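Local coordinates for protein SxtG (Microseira wollei, PDB 6U1R) that is an amidinotransferase of the saxitoxin biosynthetic pathway, probably moving an amidino group from a donor to an amine substrate through a covalent cysteine intermediate, at residues E148-R156 / V207-A216; P55-L63 / Q189-P197. One frame throughout, in Å; residues are numbered along the deposited sequence.

Overall arrangement
From the N terminus, the chain first passes through 55-63, at the end of helix 53-57, and then 148-156, the loop after strand 145-148. The long loop between strands 176-179 and 219-222 supplies both partners: 189-197 returns to 55-63 and closes contact 2 over 125 intervening residues, and 207-216 returns to 148-156 and closes contact 1 over 50. The segments alternate along the chain, so the two closures cross. Their centres lie about 15 Å apart and they touch directly, with Tyr190 OH 2.7 Å from Ala152 O, probably hydrogen-bonded. Contact 1 is buried and holds the predicted catalytic Asp215; contact 2 is partly buried, farther from the chain centre.

Contact 1 of 2, residues E148-R156 / V207-A216; sequences EAPMADRNR and VTEFEPTFDA
Pro150 lies on the ring of Phe214: its CD stands 3.4 Å from the ring centroid and 19° off the normal, a CH-pi contact over one face, displaced toward the CE2 rim. The first torsion of Phe214 (chi1 68°) sets CG between backbone N and carbonyl carbon, folding the ring back against the proline. Ala149 CB reaches Phe214 CE1 at 3.8 Å. The backbones join through one hydrogen bond, Phe214 N to Pro150 O (3.0 Å), bent to 145° at the hydrogen, with the donor above the carbonyl plane; the CA-H of Thr213 approaches the same oxygen. Asp215, a predicted active-site residue, is reached at its carboxylate by Met151 CE, 3.6 Å from OD1. Two waters bridge this carboxylate to the other segment: one donates to OD1 and accepts from Asp153 N, the second donates to OD2 and accepts from Arg156 NH1. Asp215 OD2, 4.1 Å from Arg156 NH1, lies well out of the guanidinium plane and no N-H points at it, so any direct attraction is probably charge alone. Arg156 forms salt bridges with Glu159 and Asp137; Asp215 has His264 as its main polar partner. Phe214 rests on Leu140 of strand 139-142 and Trp241 of helix 236-245.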
# COMPACT_ATOMS: atom_id res chain seq x y z
N GLU A 148 3.41 -4.54 -3.48
CA GLU A 148 4.40 -3.52 -3.14
C GLU A 148 4.73 -3.61 -1.66
O GLU A 148 3.85 -3.49 -0.80
CB GLU A 148 3.92 -2.12 -3.51
CG GLU A 148 3.46 -2.02 -4.99
CD GLU A 148 3.39 -0.60 -5.54
OE1 GLU A 148 3.66 0.37 -4.79
OE2 GLU A 148 3.06 -0.47 -6.75
N ALA A 149 6.01 -3.82 -1.37
CA ALA A 149 6.50 -4.03 -0.02
C ALA A 149 6.44 -2.74 0.81
O ALA A 149 6.68 -1.64 0.31
CB ALA A 149 7.93 -4.52 -0.05
N PRO A 150 6.16 -2.87 2.12
CA PRO A 150 6.24 -1.71 3.02
C PRO A 150 7.66 -1.55 3.54
O PRO A 150 8.00 -2.11 4.58
CB PRO A 150 5.26 -2.06 4.13
CG PRO A 150 5.36 -3.59 4.22
CD PRO A 150 5.72 -4.09 2.83
N MET A 151 8.50 -0.82 2.82
CA MET A 151 9.93 -0.87 3.08
C MET A 151 10.35 0.04 4.23
O MET A 151 9.87 1.17 4.37
CB MET A 151 10.69 -0.50 1.80
CG MET A 151 10.37 -1.46 0.63
SD MET A 151 11.29 -1.06 -0.89
CE MET A 151 12.90 -1.75 -0.54
N ALA A 152 11.28 -0.47 5.05
CA ALA A 152 11.72 0.27 6.24
C ALA A 152 12.67 1.41 5.92
O ALA A 152 12.81 2.34 6.74
CB ALA A 152 12.39 -0.68 7.24
N ASP A 153 13.33 1.37 4.77
CA ASP A 153 14.33 2.38 4.41
C ASP A 153 13.63 3.62 3.84
O ASP A 153 13.07 3.58 2.73
CB ASP A 153 15.34 1.79 3.44
CG ASP A 153 16.54 2.70 3.22
OD1 ASP A 153 16.35 3.93 3.26
OD2 ASP A 153 17.66 2.18 3.02
N ARG A 154 13.64 4.71 4.62
CA ARG A 154 13.02 5.96 4.21
C ARG A 154 13.45 6.41 2.82
O ARG A 154 12.63 6.94 2.07
CB ARG A 154 13.37 7.06 5.22
CG ARG A 154 12.71 6.90 6.58
CD ARG A 154 13.38 7.83 7.58
NE ARG A 154 12.67 7.89 8.85
CZ ARG A 154 13.22 8.30 9.99
NH1 ARG A 154 14.50 8.70 10.02
NH2 ARG A 154 12.48 8.34 11.10
N ASN A 155 14.72 6.24 2.46
CA ASN A 155 15.15 6.72 1.14
C ASN A 155 14.52 5.93 0.00
O ASN A 155 14.59 6.38 -1.15
CB ASN A 155 16.66 6.66 1.04
CG ASN A 155 17.34 7.62 1.98
OD1 ASN A 155 17.54 7.31 3.15
ND2 ASN A 155 17.68 8.82 1.49
N ARG A 156 13.94 4.77 0.28
CA ARG A 156 13.33 3.94 -0.75
C ARG A 156 11.80 4.07 -0.80
O ARG A 156 11.15 3.29 -1.48
CB ARG A 156 13.75 2.47 -0.52
CG ARG A 156 15.26 2.32 -0.31
CD ARG A 156 15.71 0.87 -0.29
NE ARG A 156 15.70 0.27 -1.63
CZ ARG A 156 16.17 -0.94 -1.90
NH1 ARG A 156 16.70 -1.68 -0.94
NH2 ARG A 156 16.14 -1.40 -3.15
N VAL A 207 15.44 -2.73 13.27
CA VAL A 207 14.02 -2.37 13.25
C VAL A 207 13.33 -2.93 14.49
O VAL A 207 13.71 -3.98 15.04
CB VAL A 207 13.29 -2.84 11.98
CG1 VAL A 207 13.60 -1.91 10.80
CG2 VAL A 207 13.57 -4.28 11.67
N THR A 208 12.31 -2.20 14.94
CA THR A 208 11.50 -2.52 16.10
C THR A 208 10.21 -3.18 15.63
O THR A 208 10.07 -3.56 14.45
CB THR A 208 11.18 -1.26 16.90
OG1 THR A 208 10.29 -0.43 16.13
CG2 THR A 208 12.44 -0.48 17.23
N GLU A 209 9.23 -3.28 16.54
CA GLU A 209 7.89 -3.78 16.20
C GLU A 209 6.85 -2.67 16.22
O GLU A 209 5.67 -2.91 16.50
CB GLU A 209 7.50 -4.91 17.15
CG GLU A 209 8.38 -6.17 17.02
CD GLU A 209 8.31 -6.81 15.63
OE1 GLU A 209 7.23 -6.76 15.00
OE2 GLU A 209 9.34 -7.38 15.19
N PHE A 210 7.25 -1.44 15.89
CA PHE A 210 6.31 -0.32 15.87
C PHE A 210 5.25 -0.49 14.78
O PHE A 210 4.06 -0.26 15.03
CB PHE A 210 7.12 0.97 15.72
CG PHE A 210 6.31 2.17 15.34
CD1 PHE A 210 5.51 2.80 16.28
CD2 PHE A 210 6.39 2.69 14.06
CE1 PHE A 210 4.78 3.93 15.93
CE2 PHE A 210 5.66 3.79 13.71
CZ PHE A 210 4.86 4.42 14.65
N GLU A 211 5.64 -0.89 13.58
CA GLU A 211 4.69 -1.04 12.47
C GLU A 211 5.21 -2.07 11.49
O GLU A 211 6.40 -2.40 11.49
CB GLU A 211 4.46 0.30 11.77
CG GLU A 211 5.64 0.73 10.94
CD GLU A 211 5.52 2.16 10.47
OE1 GLU A 211 4.38 2.64 10.23
OE2 GLU A 211 6.58 2.80 10.36
N PRO A 212 4.35 -2.59 10.61
CA PRO A 212 4.78 -3.64 9.66
C PRO A 212 5.75 -3.10 8.61
O PRO A 212 5.41 -2.17 7.88
CB PRO A 212 3.47 -4.10 9.02
CG PRO A 212 2.38 -3.62 9.88
CD PRO A 212 2.88 -2.43 10.63
N THR A 213 6.93 -3.72 8.50
CA THR A 213 7.87 -3.45 7.42
C THR A 213 8.49 -4.75 6.93
O THR A 213 8.77 -5.66 7.71
CB THR A 213 9.01 -2.45 7.80
OG1 THR A 213 9.78 -2.94 8.90
CG2 THR A 213 8.45 -1.08 8.13
N PHE A 214 8.67 -4.83 5.61
CA PHE A 214 9.50 -5.88 5.04
C PHE A 214 9.97 -5.46 3.66
O PHE A 214 9.34 -4.65 2.98
CB PHE A 214 8.76 -7.24 4.97
CG PHE A 214 7.60 -7.30 3.99
CD1 PHE A 214 7.83 -7.57 2.65
CD2 PHE A 214 6.29 -7.13 4.43
CE1 PHE A 214 6.78 -7.65 1.76
CE2 PHE A 214 5.23 -7.22 3.53
CZ PHE A 214 5.47 -7.48 2.21
N ASP A 215 11.13 -6.01 3.27
CA ASP A 215 11.61 -5.99 1.90
C ASP A 215 11.26 -7.32 1.25
O ASP A 215 11.39 -8.39 1.87
CB ASP A 215 13.13 -5.81 1.84
CG ASP A 215 13.58 -4.37 2.06
OD1 ASP A 215 12.80 -3.56 2.60
OD2 ASP A 215 14.73 -4.06 1.70
N ALA A 216 10.86 -7.27 -0.02
CA ALA A 216 10.44 -8.50 -0.68
C ALA A 216 11.59 -9.49 -0.79
O ALA A 216 11.38 -10.70 -0.77
CB ALA A 216 9.87 -8.16 -2.06
O HOH W 1 13.79 -1.00 3.18
O HOH W 2 16.13 -1.72 1.91

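Contact 2 of 2, residues P55-L63 / Q189-P197; sequences PINKWTFPL and QYDFNFQFP
An aromatic cluster of Trp59, Phe194 and Phe196 joins the end of the weakly bonded helix 53-57 and the 3-10 segment 58-59 after it to the loop 189-197, which includes a type I beta turn from Asp191 to Phe194. Both ring pairs are T-shaped, but Trp59 plays opposite roles in them. Phe194 directs its edge at the indole face, with planes at 76° and Phe194 CD2 lying 3.5 Å from Trp59 CD2; its CG is anti to the backbone N (chi1 -180°), which brings the ring edge over one face of the indole. Toward Phe196 the indole presents its own edge, planes at 86°, Trp59 CE3 lying 3.6 Å from Phe196 CZ. The aliphatic CG of Lys58 lies over the indole face opposite Phe194. At the other end, Pro55 CG sits over the centre of the Tyr190 ring, 3.6 Å from its centroid and almost on the ring normal, a CH-pi contact; Gln189 CB covers the opposite face. Ile56 CD1 adds an oblique contact at Tyr190 CE1. No direct hydrogen bond crosses between the segments; a water bridges them instead, accepting from Trp59 NE1 at 3.2 Å and donating to Asp191 O at 2.8 Å.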
# COMPACT_ATOMS: atom_id res chain seq x y z
N PRO A 55 18.95 5.44 9.10
CA PRO A 55 19.31 4.77 10.35
C PRO A 55 19.50 3.26 10.19
O PRO A 55 19.64 2.61 11.24
CB PRO A 55 18.11 5.07 11.25
CG PRO A 55 16.96 5.02 10.29
CD PRO A 55 17.49 5.53 8.96
N ILE A 56 19.53 2.73 8.96
CA ILE A 56 19.58 1.28 8.71
C ILE A 56 20.96 0.82 8.23
O ILE A 56 21.54 -0.11 8.79
CB ILE A 56 18.50 0.86 7.69
CG1 ILE A 56 17.10 1.08 8.28
CG2 ILE A 56 18.69 -0.61 7.27
CD1 ILE A 56 16.06 1.00 7.25
N ASN A 57 21.45 1.39 7.13
CA ASN A 57 22.47 0.70 6.35
C ASN A 57 23.82 0.63 7.06
O ASN A 57 24.62 -0.25 6.74
CB ASN A 57 22.60 1.36 5.00
CG ASN A 57 21.35 1.15 4.18
OD1 ASN A 57 20.77 0.06 4.22
ND2 ASN A 57 20.90 2.18 3.49
N LYS A 58 24.07 1.49 8.03
CA LYS A 58 25.33 1.34 8.76
C LYS A 58 25.43 -0.02 9.43
O LYS A 58 26.54 -0.48 9.73
CB LYS A 58 25.50 2.46 9.78
CG LYS A 58 24.57 2.42 10.96
CD LYS A 58 24.77 3.69 11.79
CE LYS A 58 23.98 3.69 13.07
NZ LYS A 58 24.37 4.88 13.91
N TRP A 59 24.31 -0.70 9.66
CA TRP A 59 24.32 -2.00 10.33
C TRP A 59 24.49 -3.16 9.35
O TRP A 59 24.46 -4.32 9.78
CB TRP A 59 23.04 -2.15 11.17
CG TRP A 59 22.97 -1.10 12.24
CD1 TRP A 59 22.09 -0.07 12.31
CD2 TRP A 59 23.86 -0.95 13.36
NE1 TRP A 59 22.37 0.71 13.42
CE2 TRP A 59 23.44 0.19 14.08
CE3 TRP A 59 24.95 -1.68 13.83
CZ2 TRP A 59 24.08 0.62 15.25
CZ3 TRP A 59 25.60 -1.25 14.99
CH2 TRP A 59 25.15 -0.12 15.69
N THR A 60 24.68 -2.88 8.07
CA THR A 60 25.09 -3.90 7.12
C THR A 60 26.60 -4.01 7.02
O THR A 60 27.10 -4.73 6.15
CB THR A 60 24.49 -3.62 5.74
OG1 THR A 60 25.01 -2.38 5.21
CG2 THR A 60 22.99 -3.53 5.83
N PHE A 61 27.34 -3.33 7.90
CA PHE A 61 28.79 -3.38 7.87
C PHE A 61 29.33 -3.98 9.16
O PHE A 61 28.92 -3.55 10.25
CB PHE A 61 29.37 -1.96 7.70
CG PHE A 61 28.99 -1.31 6.40
CD1 PHE A 61 29.74 -1.54 5.27
CD2 PHE A 61 27.89 -0.47 6.31
CE1 PHE A 61 29.40 -0.94 4.06
CE2 PHE A 61 27.54 0.13 5.10
CZ PHE A 61 28.30 -0.11 3.98
N PRO A 62 30.24 -4.95 9.10
CA PRO A 62 30.94 -5.34 10.33
C PRO A 62 31.72 -4.14 10.85
O PRO A 62 32.14 -3.27 10.09
CB PRO A 62 31.86 -6.48 9.88
CG PRO A 62 32.06 -6.26 8.41
CD PRO A 62 30.79 -5.61 7.91
N LEU A 63 31.88 -4.09 12.17
CA LEU A 63 32.48 -2.90 12.79
C LEU A 63 33.78 -2.49 12.11
O LEU A 63 34.07 -1.29 12.01
CB LEU A 63 32.72 -3.15 14.28
CG LEU A 63 33.50 -2.07 15.03
CD1 LEU A 63 32.83 -0.70 14.87
CD2 LEU A 63 33.63 -2.44 16.50
N GLN A 189 10.29 3.26 14.79
CA GLN A 189 10.52 2.05 14.00
C GLN A 189 11.97 1.57 14.09
O GLN A 189 12.27 0.47 13.62
CB GLN A 189 10.12 2.32 12.54
CG GLN A 189 10.22 1.10 11.59
CD GLN A 189 9.35 -0.07 11.99
OE1 GLN A 189 8.45 0.06 12.82
NE2 GLN A 189 9.62 -1.25 11.40
N TYR A 190 12.87 2.33 14.71
CA TYR A 190 14.29 2.01 14.73
C TYR A 190 14.82 2.06 16.16
O TYR A 190 14.44 2.95 16.94
CB TYR A 190 15.09 2.97 13.83
CG TYR A 190 14.44 3.23 12.49
CD1 TYR A 190 14.49 2.28 11.48
CD2 TYR A 190 13.77 4.42 12.24
CE1 TYR A 190 13.87 2.51 10.24
CE2 TYR A 190 13.16 4.67 11.02
CZ TYR A 190 13.22 3.71 10.02
OH TYR A 190 12.59 3.98 8.82
N ASP A 191 15.71 1.13 16.49
CA ASP A 191 16.34 1.04 17.81
C ASP A 191 17.60 1.89 17.78
O ASP A 191 18.64 1.47 17.28
CB ASP A 191 16.65 -0.41 18.14
CG ASP A 191 17.34 -0.58 19.49
OD1 ASP A 191 17.61 0.43 20.16
OD2 ASP A 191 17.62 -1.74 19.85
N PHE A 192 17.52 3.10 18.31
CA PHE A 192 18.70 3.96 18.26
C PHE A 192 19.74 3.61 19.31
O PHE A 192 20.81 4.22 19.32
CB PHE A 192 18.27 5.43 18.38
CG PHE A 192 17.62 5.95 17.13
CD1 PHE A 192 18.39 6.40 16.07
CD2 PHE A 192 16.23 5.95 17.00
CE1 PHE A 192 17.79 6.87 14.91
CE2 PHE A 192 15.62 6.42 15.84
CZ PHE A 192 16.40 6.89 14.79
N ASN A 193 19.48 2.61 20.16
CA ASN A 193 20.50 2.08 21.06
C ASN A 193 21.08 0.77 20.55
O ASN A 193 21.75 0.06 21.30
CB ASN A 193 19.92 1.90 22.46
CG ASN A 193 19.38 3.20 23.03
OD1 ASN A 193 19.98 4.26 22.84
ND2 ASN A 193 18.24 3.13 23.71
N PHE A 194 20.88 0.44 19.27
CA PHE A 194 21.23 -0.88 18.78
C PHE A 194 22.74 -1.10 18.84
O PHE A 194 23.53 -0.20 18.57
CB PHE A 194 20.75 -1.08 17.34
CG PHE A 194 21.09 -2.44 16.78
CD1 PHE A 194 20.27 -3.52 17.05
CD2 PHE A 194 22.23 -2.63 16.01
CE1 PHE A 194 20.57 -4.78 16.56
CE2 PHE A 194 22.54 -3.89 15.51
CZ PHE A 194 21.72 -4.97 15.79
N GLN A 195 23.13 -2.33 19.20
CA GLN A 195 24.49 -2.82 19.06
C GLN A 195 24.42 -4.28 18.60
O GLN A 195 23.51 -5.01 19.00
CB GLN A 195 25.29 -2.75 20.38
CG GLN A 195 25.40 -1.37 20.98
CD GLN A 195 26.20 -0.39 20.14
OE1 GLN A 195 26.92 -0.78 19.22
NE2 GLN A 195 26.09 0.89 20.47
N PHE A 196 25.38 -4.69 17.78
CA PHE A 196 25.39 -6.09 17.35
C PHE A 196 25.39 -6.99 18.58
O PHE A 196 26.05 -6.67 19.58
CB PHE A 196 26.62 -6.38 16.49
CG PHE A 196 26.60 -5.74 15.12
CD1 PHE A 196 25.58 -6.01 14.22
CD2 PHE A 196 27.63 -4.90 14.73
CE1 PHE A 196 25.59 -5.42 12.95
CE2 PHE A 196 27.64 -4.32 13.47
CZ PHE A 196 26.61 -4.58 12.58
N PRO A 197 24.67 -8.11 18.56
CA PRO A 197 24.76 -9.08 19.66
C PRO A 197 26.16 -9.65 19.81
O PRO A 197 26.97 -9.64 18.89
CB PRO A 197 23.77 -10.18 19.25
CG PRO A 197 22.92 -9.62 18.20
CD PRO A 197 23.66 -8.49 17.56
O HOH W 3 20.73 2.41 15.61